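Local structure of uracil-dna glycosylase (Deinococcus radiodurans, 4UQM) at residues Glu25-Ala30 with Gly73-Leu78; Ala60-Asn65 with Ser97-Val102; Gln136-Leu141 with Gly234-Gln239; Ala166-Val171 with Lys191-Gly196. The protein belongs to the uracil-DNA glycosylase superfamily, a family of DNA-repair proteins built on a parallel beta-sheet flanked by helices. The protein carries 1 engineered substitution. All blocks are in the same frame, centred on the assembly; numbering follows the deposited sequence. Where two conformers were deposited one is given.

Interaction 1: Glu25-Ala30 with Gly73-Leu78; sequences EDWQEA and GEVKVL
Asp26, near the start of helix 25-35, makes the polar half of this contact by accepting a hydrogen bond from the backbone of Gly73. The bond from Gly73 N to Asp26 OD2 is 2.9 Å long and fairly straight (163° at the hydrogen), yet the donor stands well above the carboxylate plane. The CG of Asp26 sits between its own backbone N and carbonyl carbon (chi1 55°), which swings the carboxylate out toward the 73-78 segment. The other oxygen, OD1, receives the backbone N of Leu72 and, weakly, that of Trp27; the carboxylate thus holds the amides of two consecutive residues, Leu72 and Gly73. These lead into strand 77-81 of the central parallel sheet, and the contact thereby fastens an N-terminal helix to the approach of an inner strand in an alpha/beta fold. The apolar half is slighter and more deeply buried. Trp27 brings its six-membered ring to Val75, CZ2 lying 4.1 Å from Val75 CG2, with the two side chains crossing at about a right angle. The indole NE1 is bonded to Thr70 O, which would limit rotation of the ring, while Val171 of helix 160-172 packs against both Trp27 and Val75.

Interaction 2: Ala60-Asn65 with Ser97-Val102; sequences APDVFN and SVRPGV
Asp62 approaches Arg99 from the opposite direction, carboxylate toward guanidinium, but the two stop short of a salt bridge. Asp62 OD1 lies 4.1 Å from Arg99 NH2, and the carboxylate and guanidinium planes are turned 70° apart, so the attraction is probably a longer-range electrostatic one. The Arg99 chain, at the start of a type II turn, reaches across with a bend at chi2 (-75°) followed by an extended chi3. Asp62 also opens a type I beta turn, closed by the bond from Asn65 N to Asp62 O at 3.0 Å. Phe64 follows within this turn at the N-cap position of helix 65-69. At Asn65 the chain enters that helix, and ND2 returns to Asp62 OD1 over 3.3 Å, meeting the oxygen from above the carboxylate plane; it also bonds weakly to His92 O. Asn65 ND2 and Arg99 NH2, 4.2 Å apart, are both donors and lie side by side without bonding to each other, amide and guanidinium only 18° from coplanar. Asn65 OD1 is bonded to Arg68, and His92 touches both Asp62 and Arg99. The arrangement is thus a meeting of two turn-bearing loops, one leading into helix 65-69 and the other running toward helix 106-118.

Interaction 3: Gln136-Leu141 with Gly234-Gln239; sequences QGVLLL and GPVEWQ
Gln136 reaches Glu237 because its CG lies anti to the carbonyl carbon (chi1 -66°) and the chain then runs extended through chi2 (178°), carrying the terminal amide across to the backbone of the 234-239 segment, where the last torsion turns its plane to suit. The setting is an edge of the parallel alpha/beta sheet: strand 138-142 is outermost, and a Schellman motif with Gly137 as its C-prime residue ends helix 131-134 just before it. The primary amide of Gln136 acts as a two-pronged mimic of a peptide group, pairing with both backbone polar atoms of Glu237. The bond from Glu237 N to Gln136 OE1 is 2.8 Å long and arrives in the carbonyl plane, on a lone pair. In return Gln136 NE2 donates to Glu237 O at 2.9 Å; this bond is nearly straight (175°), and the acceptor lies in the amide plane. With both ends engaged, rotation of the amide is restrained, and NE2 has a further acceptor in Ser132 O. Beside this polar pair the valines pack at about a right angle, Val138 CG2 meeting Val236 CG2 at 3.9 Å. Val236 also reaches Val77 of the adjacent strand and Leu228, which places it between helix 220-230 and the sheet. On its other branch, Val236 CG1 sits 3.6 Å above the centre of one face of the Trp238 ring.

Interaction 4: Ala166-Val171 with Lys191-Gly196; sequences AVIKAV and KKLITG
Ile168 and Leu193 make the main apolar meeting between helix 160-172 and the short 3-10 segment 191-193. Ile168 has two conformers, and its contacts are those of the one described here. The touching branch is Ile168 CG2, which lies anti to the backbone N and approaches Leu193 CB at 3.7 Å; Leu193 CD1 comes to 4.0 Å from the same methyl. The two side chains cross at about a right angle. Beyond the 3-10 turn, Ile194 adds its CG1 at 4.1 Å from Ile168 CG2, and a single methyl is thus in touch with two consecutive residues. The second kind of contact uses the aliphatic part of a charged side chain. Lys169 is extended beyond CG and lies obliquely against Leu193, with Lys169 CE 3.8 Å from Leu193 CD2, while the ammonium end leads away from the leucine. Ile194 N bonds to Lys191 O at 3.0 Å, closing the turn. Polar links lie at the far end, where Asn172 bonds to Thr195 and Gly196. Ile168 and Ile194 both pack on Phe180 of strand 179-183, so helix 160-172 and the connection to strand 200-204 share one side of the sheet, with helix 25-35 against Val167 and Val171.

Overall arrangement
The four contacts show how chemistry follows position in one alpha/beta fold. All are partly buried, setting buried residues such as Val75, Val138, Val236 and Ile168 beside more exposed ones. Interactions 1 and 3 reach neighbouring strands, 77-81 and 138-142, and couple apolar packing with side-chain-to-backbone hydrogen bonds, one in interaction 1 and two in interaction 3; Lys76 NZ joins them through Gly234 O. Interaction 4 is apolar across its segments. Its helix 160-172 packs on Trp27 of interaction 1, and its Val167 meets Leu141 of interaction 3. Interaction 2 stands apart, touching none of the others: it joins two loops by longer-range electrostatics without a direct bond, its centre about 25 Å from that of interaction 4.

Interaction 1: Glu25-Ala30 with Gly73-Leu78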
loop_
_atom_site.group_PDB
_atom_site.type_symbol
_atom_site.label_atom_id
_atom_site.label_comp_id
_atom_site.label_asym_id
_atom_site.label_seq_id
_atom_site.Cartn_x
_atom_site.Cartn_y
_atom_site.Cartn_z
ATOM N N GLU A 25 -9.224 -16.095 1.302
ATOM C CA GLU A 25 -9.978 -16.508 2.484
ATOM C C GLU A 25 -9.354 -16.019 3.766
ATOM O O GLU A 25 -10.063 -15.726 4.704
ATOM C CB GLU A 25 -10.026 -18.053 2.570
ATOM C CG GLU A 25 -10.671 -18.674 3.837
ATOM C CD GLU A 25 -10.350 -20.154 4.086
ATOM O OE1 GLU A 25 -9.702 -20.817 3.241
ATOM O OE2 GLU A 25 -10.756 -20.708 5.143
ATOM N N ASP A 26 -8.023 -15.965 3.820
ATOM C CA ASP A 26 -7.359 -15.504 5.040
ATOM C C ASP A 26 -7.692 -14.059 5.361
ATOM O O ASP A 26 -7.953 -13.736 6.520
ATOM C CB ASP A 26 -5.844 -15.811 5.059
ATOM C CG ASP A 26 -5.064 -15.289 3.881
ATOM O OD1 ASP A 26 -5.495 -14.397 3.108
ATOM O OD2 ASP A 26 -3.901 -15.795 3.778
ATOM N N TRP A 27 -7.721 -13.212 4.344
ATOM C CA TRP A 27 -8.166 -11.830 4.545
ATOM C C TRP A 27 -9.641 -11.776 4.941
ATOM O O TRP A 27 -10.024 -11.014 5.845
ATOM C CB TRP A 27 -7.961 -10.976 3.313
ATOM C CG TRP A 27 -6.569 -10.517 3.029
ATOM C CD1 TRP A 27 -5.883 -10.690 1.849
ATOM C CD2 TRP A 27 -5.699 -9.746 3.894
ATOM N NE1 TRP A 27 -4.628 -10.083 1.937
ATOM C CE2 TRP A 27 -4.497 -9.525 3.188
ATOM C CE3 TRP A 27 -5.824 -9.240 5.193
ATOM C CZ2 TRP A 27 -3.435 -8.786 3.731
ATOM C CZ3 TRP A 27 -4.802 -8.496 5.716
ATOM C CH2 TRP A 27 -3.598 -8.302 5.003
ATOM N N GLN A 28 -10.486 -12.589 4.299
ATOM C CA GLN A 28 -11.908 -12.554 4.626
ATOM C C GLN A 28 -12.125 -12.900 6.092
ATOM O O GLN A 28 -12.908 -12.245 6.791
ATOM C CB GLN A 28 -12.710 -13.512 3.746
ATOM C CG GLN A 28 -12.871 -13.231 2.246
ATOM C CD GLN A 28 -13.707 -11.990 1.829
ATOM O OE1 GLN A 28 -13.911 -11.043 2.625
ATOM N NE2 GLN A 28 -14.180 -11.980 0.541
ATOM N N GLU A 29 -11.427 -13.916 6.577
ATOM C CA GLU A 29 -11.547 -14.311 7.980
ATOM C C GLU A 29 -11.030 -13.270 8.947
ATOM O O GLU A 29 -11.676 -12.961 9.951
ATOM C CB GLU A 29 -10.886 -15.673 8.229
ATOM C CG GLU A 29 -11.597 -16.790 7.515
ATOM C CD GLU A 29 -10.974 -18.156 7.714
ATOM O OE1 GLU A 29 -10.155 -18.324 8.640
ATOM O OE2 GLU A 29 -11.347 -19.073 6.929
ATOM N N ALA A 30 -9.883 -12.690 8.633
ATOM C CA ALA A 30 -9.280 -11.659 9.515
ATOM C C ALA A 30 -10.103 -10.396 9.554
ATOM O O ALA A 30 -10.237 -9.772 10.599
ATOM C CB ALA A 30 -7.862 -11.364 9.092
ATOM N N GLY A 73 -1.373 -14.538 4.405
ATOM C CA GLY A 73 -0.320 -15.509 4.613
ATOM C C GLY A 73 0.950 -15.307 3.797
ATOM O O GLY A 73 1.991 -15.901 4.136
ATOM N N GLU A 74 0.878 -14.546 2.700
ATOM C CA GLU A 74 2.037 -14.300 1.862
ATOM C C GLU A 74 2.730 -12.990 2.173
ATOM O O GLU A 74 3.806 -12.763 1.646
ATOM C CB GLU A 74 1.607 -14.278 0.391
ATOM C CG GLU A 74 1.058 -15.631 -0.040
ATOM C CD GLU A 74 0.744 -15.785 -1.514
ATOM O OE1 GLU A 74 1.224 -15.021 -2.343
ATOM O OE2 GLU A 74 0.014 -16.749 -1.856
ATOM N N VAL A 75 2.185 -12.160 3.043
ATOM C CA VAL A 75 2.788 -10.844 3.282
ATOM C C VAL A 75 4.150 -10.989 3.970
ATOM O O VAL A 75 4.241 -11.565 5.032
ATOM C CB VAL A 75 1.872 -9.940 4.145
ATOM C CG1 VAL A 75 2.513 -8.599 4.418
ATOM C CG2 VAL A 75 0.527 -9.732 3.478
ATOM N N LYS A 76 5.184 -10.444 3.348
ATOM C CA LYS A 76 6.438 -10.264 3.996
ATOM C C LYS A 76 6.894 -8.826 4.115
ATOM O O LYS A 76 7.722 -8.527 4.996
ATOM C CB LYS A 76 7.495 -11.168 3.401
ATOM C CG LYS A 76 7.901 -10.904 2.025
ATOM C CD LYS A 76 8.883 -12.044 1.609
ATOM C CE LYS A 76 9.701 -11.718 0.397
ATOM N NZ LYS A 76 10.501 -12.942 0.130
ATOM N N VAL A 77 6.358 -7.957 3.253
ATOM C CA VAL A 77 6.642 -6.515 3.329
ATOM C C VAL A 77 5.330 -5.796 3.165
ATOM O O VAL A 77 4.510 -6.193 2.315
ATOM C CB VAL A 77 7.611 -6.060 2.212
ATOM C CG1 VAL A 77 7.847 -4.541 2.269
ATOM C CG2 VAL A 77 8.936 -6.831 2.288
ATOM N N LEU A 78 5.059 -4.825 4.032
ATOM C CA LEU A 78 3.872 -4.026 3.897
ATOM C C LEU A 78 4.320 -2.596 3.650
ATOM O O LEU A 78 4.932 -2.009 4.484
ATOM C CB LEU A 78 2.987 -4.138 5.155
ATOM C CG LEU A 78 1.598 -3.490 5.072
ATOM C CD1 LEU A 78 0.685 -4.060 6.127
ATOM C CD2 LEU A 78 1.683 -1.960 5.216
#

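Interaction 2: Ala60-Asn65 with Ser97-Val102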
loop_
_atom_site.group_PDB
_atom_site.type_symbol
_atom_site.label_atom_id
_atom_site.label_comp_id
_atom_site.label_asym_id
_atom_site.label_seq_id
_atom_site.Cartn_x
_atom_site.Cartn_y
_atom_site.Cartn_z
ATOM N N ALA A 60 -14.294 1.617 -8.133
ATOM C CA ALA A 60 -14.741 0.812 -7.001
ATOM C C ALA A 60 -14.303 -0.674 -7.098
ATOM O O ALA A 60 -13.910 -1.235 -6.080
ATOM C CB ALA A 60 -16.249 0.923 -6.816
ATOM N N PRO A 61 -14.324 -1.291 -8.303
ATOM C CA PRO A 61 -13.859 -2.681 -8.359
ATOM C C PRO A 61 -12.419 -2.902 -7.963
ATOM O O PRO A 61 -12.028 -4.049 -7.775
ATOM C CB PRO A 61 -14.103 -3.059 -9.828
ATOM C CG PRO A 61 -15.243 -2.135 -10.256
ATOM C CD PRO A 61 -14.863 -0.849 -9.619
ATOM N N ASP A 62 -11.619 -1.822 -7.911
ATOM C CA ASP A 62 -10.202 -1.950 -7.685
ATOM C C ASP A 62 -9.784 -1.582 -6.258
ATOM O O ASP A 62 -8.615 -1.786 -5.871
ATOM C CB ASP A 62 -9.432 -1.016 -8.639
ATOM C CG ASP A 62 -9.624 -1.363 -10.048
ATOM O OD1 ASP A 62 -9.831 -2.536 -10.362
ATOM O OD2 ASP A 62 -9.593 -0.452 -10.900
ATOM N N VAL A 63 -10.702 -1.051 -5.440
ATOM C CA VAL A 63 -10.312 -0.500 -4.156
ATOM C C VAL A 63 -9.553 -1.473 -3.295
ATOM O O VAL A 63 -8.592 -1.078 -2.602
ATOM C CB VAL A 63 -11.559 0.061 -3.411
ATOM C CG1 VAL A 63 -11.301 0.354 -1.930
ATOM C CG2 VAL A 63 -12.056 1.316 -4.085
ATOM N N PHE A 64 -9.966 -2.741 -3.291
ATOM C CA PHE A 64 -9.378 -3.739 -2.393
ATOM C C PHE A 64 -8.350 -4.626 -3.117
ATOM O O PHE A 64 -7.962 -5.695 -2.588
ATOM C CB PHE A 64 -10.491 -4.574 -1.759
ATOM C CG PHE A 64 -11.350 -3.786 -0.811
ATOM C CD1 PHE A 64 -10.910 -3.505 0.481
ATOM C CD2 PHE A 64 -12.600 -3.315 -1.186
ATOM C CE1 PHE A 64 -11.693 -2.739 1.360
ATOM C CE2 PHE A 64 -13.367 -2.564 -0.307
ATOM C CZ PHE A 64 -12.906 -2.285 0.955
ATOM N N ASN A 65 -7.854 -4.199 -4.290
ATOM C CA ASN A 65 -6.923 -5.036 -5.034
ATOM C C ASN A 65 -5.646 -5.417 -4.315
ATOM O O ASN A 65 -5.123 -6.475 -4.605
ATOM C CB ASN A 65 -6.580 -4.465 -6.404
ATOM C CG ASN A 65 -7.699 -4.691 -7.415
ATOM O OD1 ASN A 65 -8.701 -5.359 -7.137
ATOM N ND2 ASN A 65 -7.579 -4.078 -8.567
ATOM N N SER A 97 1.375 2.045 -7.931
ATOM C CA SER A 97 1.442 1.398 -9.240
ATOM C C SER A 97 0.551 2.111 -10.275
ATOM O O SER A 97 -0.508 2.656 -9.964
ATOM C CB SER A 97 0.966 -0.036 -9.111
ATOM O OG SER A 97 1.142 -0.826 -10.265
ATOM N N VAL A 98 0.969 2.055 -11.527
ATOM C CA VAL A 98 0.100 2.410 -12.638
ATOM C C VAL A 98 0.118 1.279 -13.653
ATOM O O VAL A 98 1.094 0.516 -13.771
ATOM C CB VAL A 98 0.475 3.774 -13.279
ATOM C CG1 VAL A 98 0.246 4.892 -12.295
ATOM C CG2 VAL A 98 1.905 3.847 -13.774
ATOM N N ARG A 99 -0.956 1.222 -14.436
ATOM C CA ARG A 99 -1.136 0.158 -15.425
ATOM C C ARG A 99 -0.168 0.294 -16.584
ATOM O O ARG A 99 0.340 1.372 -16.839
ATOM C CB ARG A 99 -2.592 0.085 -15.896
ATOM C CG ARG A 99 -3.562 -0.277 -14.762
ATOM C CD ARG A 99 -3.464 -1.727 -14.413
ATOM N NE ARG A 99 -4.356 -2.194 -13.336
ATOM C CZ ARG A 99 -5.665 -2.436 -13.424
ATOM N NH1 ARG A 99 -6.344 -2.179 -14.534
ATOM N NH2 ARG A 99 -6.317 -2.902 -12.357
ATOM N N PRO A 100 0.103 -0.830 -17.295
ATOM C CA PRO A 100 0.884 -0.706 -18.528
ATOM C C PRO A 100 0.286 0.362 -19.460
ATOM O O PRO A 100 -0.956 0.454 -19.634
ATOM C CB PRO A 100 0.833 -2.133 -19.129
ATOM C CG PRO A 100 0.530 -3.004 -17.957
ATOM C CD PRO A 100 -0.345 -2.208 -17.052
ATOM N N GLY A 101 1.161 1.210 -19.983
ATOM C CA GLY A 101 0.804 2.270 -20.906
ATOM C C GLY A 101 0.730 3.648 -20.260
ATOM O O GLY A 101 0.765 4.659 -20.949
ATOM N N VAL A 102 0.586 3.685 -18.938
ATOM C CA VAL A 102 0.374 4.912 -18.196
ATOM C C VAL A 102 1.708 5.543 -17.800
ATOM O O VAL A 102 2.607 4.847 -17.363
ATOM C CB VAL A 102 -0.524 4.663 -16.960
ATOM C CG1 VAL A 102 -0.700 5.950 -16.158
ATOM C CG2 VAL A 102 -1.872 4.095 -17.375
#

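Interaction 3: Gln136-Leu141 with Gly234-Gln239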
loop_
_atom_site.group_PDB
_atom_site.type_symbol
_atom_site.label_atom_id
_atom_site.label_comp_id
_atom_site.label_asym_id
_atom_site.label_seq_id
_atom_site.Cartn_x
_atom_site.Cartn_y
_atom_site.Cartn_z
ATOM N N GLN A 136 5.275 -11.221 -4.986
ATOM C CA GLN A 136 6.354 -11.687 -4.080
ATOM C C GLN A 136 6.074 -11.447 -2.627
ATOM O O GLN A 136 6.960 -11.599 -1.824
ATOM C CB GLN A 136 7.639 -10.977 -4.428
ATOM C CG GLN A 136 8.212 -11.290 -5.773
ATOM C CD GLN A 136 9.467 -10.411 -5.894
ATOM O OE1 GLN A 136 10.445 -10.694 -5.178
ATOM N NE2 GLN A 136 9.473 -9.402 -6.749
ATOM N N GLY A 137 4.882 -11.010 -2.234
ATOM C CA GLY A 137 4.600 -10.802 -0.816
ATOM C C GLY A 137 4.710 -9.376 -0.381
ATOM O O GLY A 137 4.697 -9.156 0.834
ATOM N N VAL A 138 4.735 -8.428 -1.302
ATOM C CA VAL A 138 4.767 -7.005 -0.940
ATOM C C VAL A 138 3.353 -6.447 -1.035
ATOM O O VAL A 138 2.800 -6.323 -2.141
ATOM C CB VAL A 138 5.681 -6.214 -1.871
ATOM C CG1 VAL A 138 5.722 -4.741 -1.434
ATOM C CG2 VAL A 138 7.111 -6.795 -1.871
ATOM N N LEU A 139 2.746 -6.148 0.115
ATOM C CA LEU A 139 1.411 -5.616 0.169
ATOM C C LEU A 139 1.504 -4.112 -0.059
ATOM O O LEU A 139 2.103 -3.408 0.740
ATOM C CB LEU A 139 0.768 -5.952 1.518
ATOM C CG LEU A 139 -0.673 -5.491 1.718
ATOM C CD1 LEU A 139 -1.646 -6.237 0.834
ATOM C CD2 LEU A 139 -1.084 -5.788 3.162
ATOM N N LEU A 140 0.901 -3.658 -1.147
ATOM C CA LEU A 140 0.983 -2.262 -1.558
ATOM C C LEU A 140 -0.251 -1.484 -1.108
ATOM O O LEU A 140 -1.225 -1.339 -1.840
ATOM C CB LEU A 140 1.217 -2.215 -3.079
ATOM C CG LEU A 140 2.561 -2.810 -3.541
ATOM C CD1 LEU A 140 2.520 -3.020 -5.032
ATOM C CD2 LEU A 140 3.637 -1.829 -3.203
ATOM N N LEU A 141 -0.184 -1.002 0.109
ATOM C CA LEU A 141 -1.329 -0.408 0.815
ATOM C C LEU A 141 -1.200 1.114 0.859
ATOM O O LEU A 141 -0.130 1.660 0.751
ATOM C CB LEU A 141 -1.441 -0.988 2.229
ATOM C CG LEU A 141 -2.800 -1.059 2.937
ATOM C CD1 LEU A 141 -3.795 -1.886 2.116
ATOM C CD2 LEU A 141 -2.655 -1.599 4.370
ATOM N N GLY A 234 13.338 -14.822 2.457
ATOM C CA GLY A 234 13.995 -14.411 1.253
ATOM C C GLY A 234 13.823 -12.920 1.003
ATOM O O GLY A 234 12.801 -12.338 1.356
ATOM N N PRO A 235 14.816 -12.326 0.371
ATOM C CA PRO A 235 14.717 -10.911 -0.004
ATOM C C PRO A 235 13.704 -10.713 -1.099
ATOM O O PRO A 235 13.327 -11.645 -1.777
ATOM C CB PRO A 235 16.094 -10.594 -0.527
ATOM C CG PRO A 235 16.694 -11.896 -0.960
ATOM C CD PRO A 235 16.053 -12.954 -0.138
ATOM N N VAL A 236 13.259 -9.497 -1.215
ATOM C CA VAL A 236 12.457 -9.099 -2.364
ATOM C C VAL A 236 13.351 -8.853 -3.568
ATOM O O VAL A 236 14.414 -8.259 -3.481
ATOM C CB VAL A 236 11.698 -7.767 -2.061
ATOM C CG1 VAL A 236 10.942 -7.239 -3.294
ATOM C CG2 VAL A 236 10.727 -7.951 -0.897
ATOM N N GLU A 237 12.900 -9.326 -4.729
ATOM C CA GLU A 237 13.510 -8.935 -5.973
ATOM C C GLU A 237 12.871 -7.633 -6.438
ATOM O O GLU A 237 11.735 -7.627 -6.936
ATOM C CB GLU A 237 13.273 -10.012 -7.011
ATOM C CG GLU A 237 13.745 -9.630 -8.402
ATOM C CD GLU A 237 15.220 -9.426 -8.431
ATOM O OE1 GLU A 237 15.955 -10.425 -8.419
ATOM O OE2 GLU A 237 15.667 -8.280 -8.364
ATOM N N TRP A 238 13.539 -6.518 -6.159
ATOM C CA TRP A 238 12.981 -5.227 -6.473
ATOM C C TRP A 238 12.989 -4.920 -7.977
ATOM O O TRP A 238 12.186 -4.114 -8.454
ATOM C CB TRP A 238 13.694 -4.103 -5.682
ATOM C CG TRP A 238 13.514 -4.199 -4.183
ATOM C CD1 TRP A 238 14.460 -4.567 -3.259
ATOM C CD2 TRP A 238 12.317 -3.913 -3.441
ATOM N NE1 TRP A 238 13.915 -4.528 -1.994
ATOM C CE2 TRP A 238 12.607 -4.116 -2.076
ATOM C CE3 TRP A 238 11.049 -3.462 -3.805
ATOM C CZ2 TRP A 238 11.642 -3.945 -1.075
ATOM C CZ3 TRP A 238 10.104 -3.281 -2.803
ATOM C CH2 TRP A 238 10.404 -3.526 -1.461
ATOM N N GLN A 239 13.894 -5.527 -8.742
ATOM C CA GLN A 239 13.883 -5.312 -10.193
ATOM C C GLN A 239 12.564 -5.696 -10.799
ATOM O O GLN A 239 12.030 -6.731 -10.482
ATOM C CB GLN A 239 14.990 -6.128 -10.863
ATOM C CG GLN A 239 15.120 -5.853 -12.368
ATOM C CD GLN A 239 15.447 -4.384 -12.631
ATOM O OE1 GLN A 239 16.514 -3.901 -12.222
ATOM N NE2 GLN A 239 14.555 -3.681 -13.292
#

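Interaction 4: Ala166-Val171 with Lys191-Gly196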
loop_
_atom_site.group_PDB
_atom_site.type_symbol
_atom_site.label_atom_id
_atom_site.label_comp_id
_atom_site.label_asym_id
_atom_site.label_seq_id
_atom_site.Cartn_x
_atom_site.Cartn_y
_atom_site.Cartn_z
ATOM N N ALA A 166 -6.992 -2.228 11.054
ATOM C CA ALA A 166 -7.300 -3.650 11.155
ATOM C C ALA A 166 -6.417 -4.488 10.237
ATOM O O ALA A 166 -5.978 -5.592 10.627
ATOM C CB ALA A 166 -8.787 -3.907 10.893
ATOM N N VAL A 167 -6.095 -3.969 9.064
ATOM C CA VAL A 167 -5.185 -4.677 8.152
ATOM C C VAL A 167 -3.787 -4.776 8.769
ATOM O O VAL A 167 -3.205 -5.858 8.835
ATOM C CB VAL A 167 -5.140 -4.014 6.777
ATOM C CG1 VAL A 167 -4.057 -4.628 5.883
ATOM C CG2 VAL A 167 -6.500 -4.061 6.068
ATOM N N ILE A 168 -3.281 -3.656 9.270
ATOM C CA ILE A 168 -1.986 -3.593 9.986
ATOM C C ILE A 168 -1.981 -4.574 11.141
ATOM O O ILE A 168 -1.038 -5.336 11.314
ATOM C CB ILE A 168 -1.739 -2.180 10.560
ATOM C CG1 ILE A 168 -1.408 -1.172 9.447
ATOM C CG2 ILE A 168 -0.653 -2.195 11.655
ATOM C CD1 ILE A 168 -0.005 -1.306 8.897
ATOM N N LYS A 169 -3.043 -4.559 11.963
ATOM C CA LYS A 169 -3.135 -5.465 13.091
ATOM C C LYS A 169 -3.114 -6.938 12.669
ATOM O O LYS A 169 -2.482 -7.746 13.347
ATOM C CB LYS A 169 -4.379 -5.172 13.955
ATOM C CG LYS A 169 -4.193 -3.862 14.763
ATOM C CD LYS A 169 -5.433 -3.554 15.579
ATOM C CE LYS A 169 -5.617 -2.059 15.910
ATOM N NZ LYS A 169 -6.947 -1.717 16.495
ATOM N N ALA A 170 -3.787 -7.283 11.560
ATOM C CA ALA A 170 -3.801 -8.685 11.115
ATOM C C ALA A 170 -2.402 -9.152 10.686
ATOM O O ALA A 170 -1.974 -10.286 10.976
ATOM C CB ALA A 170 -4.750 -8.851 9.967
ATOM N N VAL A 171 -1.687 -8.277 9.979
ATOM C CA VAL A 171 -0.305 -8.572 9.585
ATOM C C VAL A 171 0.591 -8.622 10.820
ATOM O O VAL A 171 1.420 -9.519 10.929
ATOM C CB VAL A 171 0.188 -7.533 8.570
ATOM C CG1 VAL A 171 1.616 -7.783 8.191
ATOM C CG2 VAL A 171 -0.688 -7.587 7.299
ATOM N N LYS A 191 2.414 3.369 13.340
ATOM C CA LYS A 191 3.620 2.766 13.957
ATOM C C LYS A 191 3.365 2.101 15.297
ATOM O O LYS A 191 3.872 1.034 15.532
ATOM C CB LYS A 191 4.731 3.802 14.090
ATOM C CG LYS A 191 6.026 3.226 14.631
ATOM C CD LYS A 191 7.053 4.326 14.693
ATOM C CE LYS A 191 8.343 3.872 15.323
ATOM N NZ LYS A 191 9.095 5.123 15.635
ATOM N N LYS A 192 2.574 2.732 16.167
ATOM C CA LYS A 192 2.247 2.170 17.469
ATOM C C LYS A 192 1.552 0.805 17.473
ATOM O O LYS A 192 1.601 0.087 18.476
ATOM C CB LYS A 192 1.402 3.166 18.303
ATOM C CG LYS A 192 0.008 3.435 17.769
ATOM C CD LYS A 192 -0.878 4.161 18.779
ATOM C CE LYS A 192 -1.682 3.150 19.599
ATOM N NZ LYS A 192 -2.483 3.702 20.712
ATOM N N LEU A 193 0.934 0.456 16.342
ATOM C CA LEU A 193 0.246 -0.830 16.226
ATOM C C LEU A 193 1.219 -1.963 15.946
ATOM O O LEU A 193 0.819 -3.137 16.035
ATOM C CB LEU A 193 -0.759 -0.771 15.056
ATOM C CG LEU A 193 -1.853 0.285 15.208
ATOM C CD1 LEU A 193 -2.733 0.288 13.970
ATOM C CD2 LEU A 193 -2.620 0.147 16.498
ATOM N N ILE A 194 2.441 -1.645 15.495
ATOM C CA ILE A 194 3.411 -2.660 15.101
ATOM C C ILE A 194 4.269 -3.085 16.326
ATOM O O ILE A 194 5.322 -2.559 16.620
ATOM C CB ILE A 194 4.230 -2.227 13.889
ATOM C CG1 ILE A 194 3.267 -1.855 12.729
ATOM C CG2 ILE A 194 5.145 -3.373 13.462
ATOM C CD1 ILE A 194 3.840 -0.861 11.794
ATOM N N THR A 195 3.734 -4.018 17.081
ATOM C CA THR A 195 4.327 -4.474 18.334
ATOM C C THR A 195 4.951 -5.851 18.247
ATOM O O THR A 195 5.628 -6.285 19.191
ATOM C CB THR A 195 3.210 -4.596 19.377
ATOM O OG1 THR A 195 2.205 -5.495 18.871
ATOM C CG2 THR A 195 2.580 -3.272 19.653
ATOM N N GLY A 196 4.742 -6.568 17.147
ATOM C CA GLY A 196 5.254 -7.941 17.077
ATOM C C GLY A 196 6.770 -8.000 17.232
ATOM O O GLY A 196 7.482 -7.219 16.560
#